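DNA-binding response regulator (Paenisporosarcina sp. TG-14, PDB 6JQS) probably binds DNA through a LuxR-type helix-turn-helix domain, acting as a GerE-type transcription factor in a spore-forming bacterium. Local coordinates at residues Glu18-Leu23 with Ser60-Glu65. Numbering follows the deposited sequence.
Sequences EIFQLL and SQAILE
Phe20 and Leu23 meet Ala62 and Ile63 where helix 14-24 faces helix 59-68. The contact is wholly apolar, and no hydrogen bond crosses it. The two short segments run at a steep angle, 108° between their N-to-C directions, and their axes stay 10.4 Å apart at closest approach. At this separation the contact is made by side chains.

Phe20 carries much of the contact. Its CB points toward helix 59-68. With chi1 at -80° the ring swings to the side opposite its own carbonyl carbon and extends across to the second helix. CD1, on the flank of the ring, comes 4.1 Å from CG1 of Ile63. That methylene sits at the ring edge, near the ring plane. One atom further on, CE1 is 3.6 Å from the CB methyl of Ala62, the closest approach between the two segments. CZ, at the end of the ring, lies 4.2 Å from the same methyl. This methyl is all that the alanine side chain offers the ring.

Ile63 touches both Phe20 and Leu23. Its CG1 faces Phe20, and its CD1 continues to Leu23, stopping 4.1 Å from the leucine CB. Leu23 thus meets the isoleucine with the base of its side chain.

Neighbouring parts of the fold add to the contact. Phe20 also touches Thr50 of helix 40-54, Leu66 further along helix 59-68, and Leu72 in the C-terminal tail. Leu23 packs on Ile32 and Ile47. The contact joins the first and last helices of the four-helix, helix-turn-helix DNA-binding domain of the LuxR family, as in NarL/FixJ-type regulators and GerE.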
loop_
_atom_site.group_PDB
_atom_site.type_symbol
_atom_site.label_atom_id
_atom_site.label_comp_id
_atom_site.label_asym_id
_atom_site.label_seq_id
_atom_site.Cartn_x
_atom_site.Cartn_y
_atom_site.Cartn_z
ATOM N N GLU A 18 -6.104 -0.235 -0.268
ATOM C CA GLU A 18 -6.429 1.213 -0.283
ATOM C C GLU A 18 -5.180 2.027 0.038
ATOM O O GLU A 18 -5.060 3.134 -0.486
ATOM C CB GLU A 18 -7.432 1.667 0.777
ATOM C CG GLU A 18 -8.857 1.172 0.613
ATOM C CD GLU A 18 -9.650 1.519 1.872
ATOM O OE1 GLU A 18 -9.926 0.604 2.680
ATOM O OE2 GLU A 18 -9.946 2.721 2.062
ATOM N N ILE A 19 -4.355 1.589 0.986
ATOM C CA ILE A 19 -3.096 2.326 1.270
ATOM C C ILE A 19 -2.208 2.421 0.008
ATOM O O ILE A 19 -1.644 3.524 -0.261
ATOM C CB ILE A 19 -2.346 1.712 2.458
ATOM C CG1 ILE A 19 -3.098 1.955 3.767
ATOM C CG2 ILE A 19 -0.918 2.254 2.477
ATOM C CD1 ILE A 19 -2.646 1.035 4.921
ATOM N N PHE A 20 -1.962 1.313 -0.672
ATOM C CA PHE A 20 -1.077 1.279 -1.856
ATOM C C PHE A 20 -1.740 2.045 -3.019
ATOM O O PHE A 20 -0.973 2.645 -3.792
ATOM C CB PHE A 20 -0.687 -0.144 -2.234
ATOM C CG PHE A 20 0.430 -0.696 -1.391
ATOM C CD1 PHE A 20 1.736 -0.449 -1.743
ATOM C CD2 PHE A 20 0.190 -1.282 -0.159
ATOM C CE1 PHE A 20 2.792 -0.814 -0.920
ATOM C CE2 PHE A 20 1.257 -1.683 0.650
ATOM C CZ PHE A 20 2.545 -1.441 0.263
ATOM N N GLN A 21 -3.065 1.986 -3.197
ATOM C CA GLN A 21 -3.731 2.820 -4.258
ATOM C C GLN A 21 -3.468 4.306 -3.995
ATOM O O GLN A 21 -3.273 5.053 -4.944
ATOM C CB GLN A 21 -5.233 2.520 -4.354
ATOM C CG GLN A 21 -5.854 3.116 -5.614
ATOM C CD GLN A 21 -5.228 2.568 -6.888
ATOM O OE1 GLN A 21 -5.483 1.448 -7.305
ATOM N NE2 GLN A 21 -4.282 3.298 -7.438
ATOM N N LEU A 22 -3.398 4.751 -2.740
ATOM C CA LEU A 22 -3.059 6.152 -2.431
ATOM C C LEU A 22 -1.580 6.453 -2.619
ATOM O O LEU A 22 -1.297 7.607 -3.005
ATOM C CB LEU A 22 -3.550 6.543 -1.018
ATOM C CG LEU A 22 -5.059 6.392 -0.790
ATOM C CD1 LEU A 22 -5.463 6.935 0.580
ATOM C CD2 LEU A 22 -5.876 7.099 -1.863
ATOM N N LEU A 23 -0.643 5.539 -2.303
ATOM C CA LEU A 23 0.771 5.752 -2.661
ATOM C C LEU A 23 0.873 5.925 -4.186
ATOM O O LEU A 23 1.554 6.785 -4.659
ATOM C CB LEU A 23 1.601 4.561 -2.190
ATOM C CG LEU A 23 1.793 4.472 -0.677
ATOM C CD1 LEU A 23 2.409 3.124 -0.324
ATOM C CD2 LEU A 23 2.650 5.616 -0.182
ATOM N N SER A 60 8.452 1.029 -3.851
ATOM C CA SER A 60 8.365 1.148 -5.332
ATOM C C SER A 60 8.116 -0.241 -5.941
ATOM O O SER A 60 7.123 -0.411 -6.666
ATOM C CB SER A 60 9.600 1.820 -5.948
ATOM O OG SER A 60 9.385 1.944 -7.369
ATOM N N GLN A 61 8.926 -1.228 -5.555
ATOM C CA GLN A 61 8.802 -2.617 -6.067
ATOM C C GLN A 61 7.494 -3.237 -5.536
ATOM O O GLN A 61 6.926 -4.057 -6.270
ATOM C CB GLN A 61 10.061 -3.455 -5.742
ATOM C CG GLN A 61 11.270 -3.244 -6.680
ATOM C CD GLN A 61 10.917 -3.491 -8.136
ATOM O OE1 GLN A 61 10.354 -4.522 -8.495
ATOM N NE2 GLN A 61 11.170 -2.521 -8.998
ATOM N N ALA A 62 7.011 -2.895 -4.325
ATOM C CA ALA A 62 5.675 -3.337 -3.816
ATOM C C ALA A 62 4.570 -2.856 -4.774
ATOM O O ALA A 62 3.791 -3.691 -5.211
ATOM C CB ALA A 62 5.391 -2.878 -2.410
ATOM N N ILE A 63 4.512 -1.557 -5.067
ATOM C CA ILE A 63 3.557 -0.952 -6.053
ATOM C C ILE A 63 3.616 -1.741 -7.371
ATOM O O ILE A 63 2.557 -2.119 -7.840
ATOM C CB ILE A 63 3.821 0.561 -6.240
ATOM C CG1 ILE A 63 3.550 1.299 -4.931
ATOM C CG2 ILE A 63 3.004 1.160 -7.379
ATOM C CD1 ILE A 63 4.155 2.690 -4.780
ATOM N N LEU A 64 4.797 -1.919 -7.957
ATOM C CA LEU A 64 4.950 -2.536 -9.299
ATOM C C LEU A 64 4.479 -3.985 -9.191
ATOM O O LEU A 64 3.800 -4.445 -10.148
ATOM C CB LEU A 64 6.386 -2.414 -9.816
ATOM C CG LEU A 64 6.879 -0.972 -10.031
ATOM C CD1 LEU A 64 8.352 -0.953 -10.321
ATOM C CD2 LEU A 64 6.113 -0.272 -11.149
ATOM N N GLU A 65 4.775 -4.688 -8.087
ATOM C CA GLU A 65 4.299 -6.098 -7.900
ATOM C C GLU A 65 2.774 -6.176 -7.897
ATOM O O GLU A 65 2.208 -7.052 -8.641
ATOM C CB GLU A 65 4.885 -6.754 -6.647
ATOM C CG GLU A 65 6.251 -7.328 -6.914
ATOM C CD GLU A 65 6.292 -8.475 -7.920
ATOM O OE1 GLU A 65 5.716 -9.567 -7.621
ATOM O OE2 GLU A 65 6.878 -8.282 -8.989
#